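Local atomic coordinates of protein (sliding clamp) (Enterobacteria phage RB69, PDB entry 1B77), a protein that probably forms a three-subunit ring that encircles DNA and tethers the phage DNA polymerase to its template, making replication processive. Residues Q124-L127 with R128-G132; V155-S158 with G159-P163. All blocks are in the same frame, centred on the assembly; numbering follows the deposited sequence.

Interaction 1: Q124-L127 with R128-G132; sequences QQLL and RVSRG
The guanidinium of Arg-128 lies over the side chain of Gln-124, one turn earlier in helix 120-132, one of the helices of this ring-shaped processivity factor. The two chains run side by side in the same direction. Gln-124 CG sits 3.5 Å above one face of the guanidinium, offset toward its rim, and the amide plane is turned 31° from the guanidinium plane. Arg-128, bent at chi2 (-72°), runs alongside the glutamine. Gln-124 NE2 comes within 3.1 Å of Arg-128 NH2, but both are donors as modelled, so this close pair is not a hydrogen bond, and the side chains meet by packing.

Arg-131 meets Leu-127 differently. It brings its guanidinium against the Leu-127 carbonyl, whose O stands 3.0 Å above one face, offset toward the rim; its N-H groups do not aim at that oxygen. Both arginines extend from the helix toward the middle of the ring, consistent with a basic surface facing DNA.

The other side of the helix is turned into protein. Leu-126 and Val-129 pack on Tyr-165 of strand 165-171, and Gln-125 bonds through OE1 to Tyr-165 OH and to Ser-88 OG of the second subunit, and through NE2 to Leu-66 O of that subunit. Along the backbone, Val-129 N donates to Gln-125 O at 2.8 Å.

Ser-130 is buried, and its hydroxyl is turned back onto the preceding turn, beside its own backbone N (chi1 -81°). Leu-126 O is thus gripped twice, by Ser-130 N at 3.0 Å and by Ser-130 OG at 2.7 Å, the two donors coming from opposite faces of the carbonyl plane.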
ATOM      1  N   GLN A 124      -0.621  21.594   7.112  1.00 29.99           N
ATOM      2  CA  GLN A 124      -0.680  20.432   6.248  1.00 30.34           C
ATOM      3  C   GLN A 124       0.238  20.604   5.029  1.00 30.53           C
ATOM      4  O   GLN A 124       0.919  19.657   4.624  1.00 30.58           O
ATOM      5  CB  GLN A 124      -2.121  20.210   5.792  1.00 30.75           C
ATOM      6  CG  GLN A 124      -2.358  18.915   5.036  1.00 31.58           C
ATOM      7  CD  GLN A 124      -3.736  18.875   4.396  1.00 32.19           C
ATOM      8  OE1 GLN A 124      -4.049  19.696   3.530  1.00 32.11           O
ATOM      9  NE2 GLN A 124      -4.568  17.924   4.820  1.00 32.40           N
ATOM     10  N   GLN A 125       0.263  21.803   4.444  1.00 30.37           N
ATOM     11  CA  GLN A 125       1.114  22.040   3.278  1.00 30.36           C
ATOM     12  C   GLN A 125       2.592  22.015   3.642  1.00 30.42           C
ATOM     13  O   GLN A 125       3.404  21.448   2.911  1.00 30.41           O
ATOM     14  CB  GLN A 125       0.799  23.382   2.611  1.00 30.24           C
ATOM     15  CG  GLN A 125       1.624  23.608   1.336  1.00 30.19           C
ATOM     16  CD  GLN A 125       1.372  24.961   0.700  1.00 30.41           C
ATOM     17  OE1 GLN A 125       1.789  25.991   1.224  1.00 30.49           O
ATOM     18  NE2 GLN A 125       0.684  24.963  -0.435  1.00 30.06           N
ATOM     19  N   LEU A 126       2.937  22.645   4.760  1.00 30.52           N
ATOM     20  CA  LEU A 126       4.324  22.675   5.217  1.00 31.08           C
ATOM     21  C   LEU A 126       4.849  21.247   5.399  1.00 31.63           C
ATOM     22  O   LEU A 126       5.954  20.920   4.974  1.00 31.23           O
ATOM     23  CB  LEU A 126       4.432  23.426   6.548  1.00 30.35           C
ATOM     24  CG  LEU A 126       5.809  23.381   7.227  1.00 30.21           C
ATOM     25  CD1 LEU A 126       6.822  24.111   6.366  1.00 29.55           C
ATOM     26  CD2 LEU A 126       5.731  24.004   8.619  1.00 30.12           C
ATOM     27  N   LEU A 127       4.047  20.403   6.036  1.00 32.43           N
ATOM     28  CA  LEU A 127       4.434  19.019   6.271  1.00 33.95           C
ATOM     29  C   LEU A 127       4.467  18.206   4.972  1.00 34.74           C
ATOM     30  O   LEU A 127       5.354  17.378   4.772  1.00 34.74           O
ATOM     31  CB  LEU A 127       3.474  18.375   7.282  1.00 33.80           C
ATOM     32  CG  LEU A 127       3.659  18.763   8.756  1.00 34.04           C
ATOM     33  CD1 LEU A 127       3.801  20.259   8.908  1.00 34.43           C
ATOM     34  CD2 LEU A 127       2.481  18.253   9.561  1.00 34.21           C
ATOM     35  N   ARG A 128       3.508  18.458   4.088  1.00 36.00           N
ATOM     36  CA  ARG A 128       3.431  17.743   2.819  1.00 37.09           C
ATOM     37  C   ARG A 128       4.618  18.062   1.919  1.00 37.59           C
ATOM     38  O   ARG A 128       5.295  17.163   1.428  1.00 37.70           O
ATOM     39  CB  ARG A 128       2.147  18.110   2.063  1.00 37.86           C
ATOM     40  CG  ARG A 128       0.822  17.726   2.726  1.00 38.85           C
ATOM     41  CD  ARG A 128       0.543  16.243   2.689  1.00 39.43           C
ATOM     42  NE  ARG A 128      -0.782  15.927   3.223  1.00 39.87           N
ATOM     43  CZ  ARG A 128      -1.928  16.125   2.576  1.00 40.49           C
ATOM     44  NH1 ARG A 128      -1.930  16.642   1.351  1.00 40.77           N
ATOM     45  NH2 ARG A 128      -3.078  15.814   3.156  1.00 40.60           N
ATOM     46  N   VAL A 129       4.868  19.348   1.696  1.00 38.16           N
ATOM     47  CA  VAL A 129       5.952  19.752   0.815  1.00 38.91           C
ATOM     48  C   VAL A 129       7.359  19.582   1.406  1.00 39.37           C
ATOM     49  O   VAL A 129       8.321  19.359   0.670  1.00 39.21           O
ATOM     50  CB  VAL A 129       5.760  21.213   0.347  1.00 38.91           C
ATOM     51  CG1 VAL A 129       6.048  22.171   1.485  1.00 39.07           C
ATOM     52  CG2 VAL A 129       6.656  21.498  -0.838  1.00 39.17           C
ATOM     53  N   SER A 130       7.486  19.674   2.726  1.00 39.89           N
ATOM     54  CA  SER A 130       8.796  19.513   3.352  1.00 40.52           C
ATOM     55  C   SER A 130       9.441  18.189   2.950  1.00 40.88           C
ATOM     56  O   SER A 130      10.630  18.131   2.642  1.00 40.87           O
ATOM     57  CB  SER A 130       8.683  19.587   4.878  1.00 40.54           C
ATOM     58  OG  SER A 130       8.630  20.938   5.316  1.00 40.79           O
ATOM     59  N   ARG A 131       8.647  17.125   2.948  1.00 41.39           N
ATOM     60  CA  ARG A 131       9.141  15.807   2.582  1.00 41.59           C
ATOM     61  C   ARG A 131       9.565  15.719   1.116  1.00 41.20           C
ATOM     62  O   ARG A 131      10.513  15.013   0.779  1.00 41.19           O
ATOM     63  CB  ARG A 131       8.072  14.743   2.876  1.00 42.68           C
ATOM     64  CG  ARG A 131       8.122  14.190   4.293  1.00 44.04           C
ATOM     65  CD  ARG A 131       6.917  14.585   5.136  1.00 45.34           C
ATOM     66  NE  ARG A 131       5.652  14.077   4.603  1.00 46.52           N
ATOM     67  CZ  ARG A 131       4.500  14.103   5.274  1.00 47.14           C
ATOM     68  NH1 ARG A 131       4.450  14.619   6.497  1.00 47.26           N
ATOM     69  NH2 ARG A 131       3.388  13.638   4.713  1.00 47.25           N
ATOM     70  N   GLY A 132       8.862  16.439   0.248  1.00 40.94           N
ATOM     71  CA  GLY A 132       9.177  16.408  -1.172  1.00 40.20           C
ATOM     72  C   GLY A 132      10.369  17.237  -1.616  1.00 39.77           C
ATOM     73  O   GLY A 132      10.917  17.006  -2.696  1.00 39.64           O
TER

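Interaction 2: V155-S158 with G159-P163; sequences VEDS and GLTRP
The Asp-157 carboxylate meets the backbone amides of Thr-161 and Arg-162 within the long connecting loop of a beta hairpin. With CG anti to its own N (chi1 -179°), it reaches across to these amides, which follow the turn. Arg-162 N donates to OD2 at 3.2 Å in a nearly straight bond (164°) that comes from above the carboxylate plane, while Thr-161 N is shared weakly between OD1 and OD2. Thr-161 OG1 adds another weak bond to OD1.

Backbone bonding sets the bend: Asp-157 to Leu-160 form a type I beta turn, with Leu-160 N donating to Asp-157 O at 2.8 Å.

The charged contact is of a different sort. Asp-157 OD1 lies 2.9 Å above one face of the Arg-162 guanidinium, offset toward the rim, with the two planes 63° apart, and 3.2 Å from NH1. This is a salt bridge of charges alone, as no N-H points at the oxygen. The Arg-162 chain, bent at chi3, instead offers NH2 to Glu-156 O at the guanidinium edge, 3.1 Å away in a weak bond.

Water completes the network. One molecule donates to both Asp-157 OD2 (2.9 Å) and Arg-162 O (2.7 Å); a second links Glu-156 O and Arg-162 NE weakly. The buried carboxylate is thus met by amides, a water and the nearby guanidinium, which probably favours its charged form.

The loop joins strand 146-152 to the antiparallel strand 165-171, the outermost strand of its sheet within this chain. Asp-157 and Leu-160 rest on Tyr-152 at the end of strand 146-152, while Pro-163 packs on Tyr-152 and Asn-150 where the chain turns back into the sheet.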
ATOM      1  N   VAL A 155      21.357  19.874   5.271  1.00 44.13           N
ATOM      2  CA  VAL A 155      22.437  19.055   4.739  1.00 45.15           C
ATOM      3  C   VAL A 155      23.267  19.766   3.664  1.00 45.78           C
ATOM      4  O   VAL A 155      24.493  19.863   3.775  1.00 45.74           O
ATOM      5  CB  VAL A 155      21.891  17.739   4.161  1.00 45.24           C
ATOM      6  CG1 VAL A 155      23.044  16.860   3.697  1.00 45.47           C
ATOM      7  CG2 VAL A 155      21.061  17.014   5.216  1.00 45.34           C
ATOM      8  N   GLU A 156      22.598  20.269   2.634  1.00 46.31           N
ATOM      9  CA  GLU A 156      23.288  20.950   1.548  1.00 46.91           C
ATOM     10  C   GLU A 156      23.308  22.470   1.722  1.00 46.90           C
ATOM     11  O   GLU A 156      23.849  23.188   0.882  1.00 46.93           O
ATOM     12  CB  GLU A 156      22.614  20.601   0.220  1.00 47.64           C
ATOM     13  CG  GLU A 156      21.258  21.255   0.047  1.00 48.62           C
ATOM     14  CD  GLU A 156      20.543  20.813  -1.217  1.00 49.50           C
ATOM     15  OE1 GLU A 156      21.187  20.784  -2.292  1.00 49.64           O
ATOM     16  OE2 GLU A 156      19.329  20.508  -1.132  1.00 50.00           O
ATOM     17  N   ASP A 157      22.719  22.955   2.810  1.00 46.80           N
ATOM     18  CA  ASP A 157      22.658  24.388   3.076  1.00 46.71           C
ATOM     19  C   ASP A 157      22.935  24.632   4.551  1.00 46.63           C
ATOM     20  O   ASP A 157      22.117  25.195   5.278  1.00 46.66           O
ATOM     21  CB  ASP A 157      21.275  24.916   2.684  1.00 46.92           C
ATOM     22  CG  ASP A 157      21.126  26.409   2.909  1.00 47.26           C
ATOM     23  OD1 ASP A 157      22.088  27.161   2.645  1.00 47.50           O
ATOM     24  OD2 ASP A 157      20.034  26.830   3.340  1.00 47.63           O
ATOM     25  N   SER A 158      24.116  24.202   4.972  1.00 46.46           N
ATOM     26  CA  SER A 158      24.579  24.319   6.350  1.00 46.12           C
ATOM     27  C   SER A 158      24.289  25.654   7.049  1.00 45.61           C
ATOM     28  O   SER A 158      24.139  25.689   8.270  1.00 45.73           O
ATOM     29  CB  SER A 158      26.084  24.027   6.397  1.00 46.33           C
ATOM     30  OG  SER A 158      26.553  23.958   7.730  1.00 46.95           O
ATOM     31  N   GLY A 159      24.202  26.743   6.288  1.00 45.00           N
ATOM     32  CA  GLY A 159      23.946  28.041   6.899  1.00 44.24           C
ATOM     33  C   GLY A 159      22.524  28.581   6.829  1.00 43.75           C
ATOM     34  O   GLY A 159      22.253  29.694   7.296  1.00 43.51           O
ATOM     35  N   LEU A 160      21.615  27.800   6.252  1.00 43.20           N
ATOM     36  CA  LEU A 160      20.215  28.202   6.120  1.00 42.57           C
ATOM     37  C   LEU A 160      20.070  29.555   5.445  1.00 41.99           C
ATOM     38  O   LEU A 160      19.530  30.491   6.032  1.00 41.76           O
ATOM     39  CB  LEU A 160      19.536  28.246   7.492  1.00 42.72           C
ATOM     40  CG  LEU A 160      19.242  26.908   8.175  1.00 42.97           C
ATOM     41  CD1 LEU A 160      20.523  26.134   8.384  1.00 43.11           C
ATOM     42  CD2 LEU A 160      18.555  27.164   9.509  1.00 43.14           C
ATOM     43  N   THR A 161      20.544  29.653   4.209  1.00 41.58           N
ATOM     44  CA  THR A 161      20.465  30.908   3.467  1.00 41.19           C
ATOM     45  C   THR A 161      19.730  30.744   2.144  1.00 40.86           C
ATOM     46  O   THR A 161      19.537  31.709   1.400  1.00 40.97           O
ATOM     47  CB  THR A 161      21.866  31.477   3.170  1.00 41.31           C
ATOM     48  OG1 THR A 161      22.553  30.607   2.264  1.00 41.27           O
ATOM     49  CG2 THR A 161      22.674  31.604   4.448  1.00 41.35           C
ATOM     50  N   ARG A 162      19.330  29.515   1.844  1.00 40.40           N
ATOM     51  CA  ARG A 162      18.617  29.243   0.606  1.00 39.78           C
ATOM     52  C   ARG A 162      17.318  28.503   0.889  1.00 38.97           C
ATOM     53  O   ARG A 162      17.263  27.276   0.862  1.00 38.73           O
ATOM     54  CB  ARG A 162      19.503  28.427  -0.346  1.00 40.42           C
ATOM     55  CG  ARG A 162      20.769  29.164  -0.775  1.00 41.26           C
ATOM     56  CD  ARG A 162      21.588  28.383  -1.805  1.00 42.11           C
ATOM     57  NE  ARG A 162      22.274  27.217  -1.246  1.00 42.89           N
ATOM     58  CZ  ARG A 162      23.228  27.275  -0.318  1.00 43.39           C
ATOM     59  NH1 ARG A 162      23.621  28.448   0.174  1.00 43.72           N
ATOM     60  NH2 ARG A 162      23.802  26.158   0.114  1.00 43.43           N
ATOM     61  N   PRO A 163      16.245  29.252   1.176  1.00 38.27           N
ATOM     62  CA  PRO A 163      14.959  28.613   1.456  1.00 37.55           C
ATOM     63  C   PRO A 163      14.364  27.970   0.213  1.00 36.95           C
ATOM     64  O   PRO A 163      14.388  28.546  -0.875  1.00 36.83           O
ATOM     65  CB  PRO A 163      14.110  29.766   1.972  1.00 37.66           C
ATOM     66  CG  PRO A 163      14.643  30.928   1.192  1.00 38.13           C
ATOM     67  CD  PRO A 163      16.137  30.717   1.296  1.00 38.05           C
TER
HETATM   68  O   HOH W   1      21.571  24.225  -0.496  1.00 57.39           O
HETATM   69  O   HOH W   2      18.149  24.981   2.046  1.00 30.59           O

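Interaction 1 lies within a single helix, partly buried, with an exposed side carrying two arginines, one of which also touches the second subunit, and a side packed against the sheet and that subunit. Interaction 2 is a surface contact in a loop without regular structure, although its central aspartate is buried. The centres of interactions 1 and 2 are 18 Å apart, and the nearest atoms of interactions 1 and 2 about 9 Å. Regular backbone bonds organise the helix; in the loop a turn bond is supplemented by a carboxylate, an oppositely charged arginine and water. Strand 165-171 relates them: Tyr-165 contacts the helix of interaction 1, and the loop of interaction 2 leads into that strand.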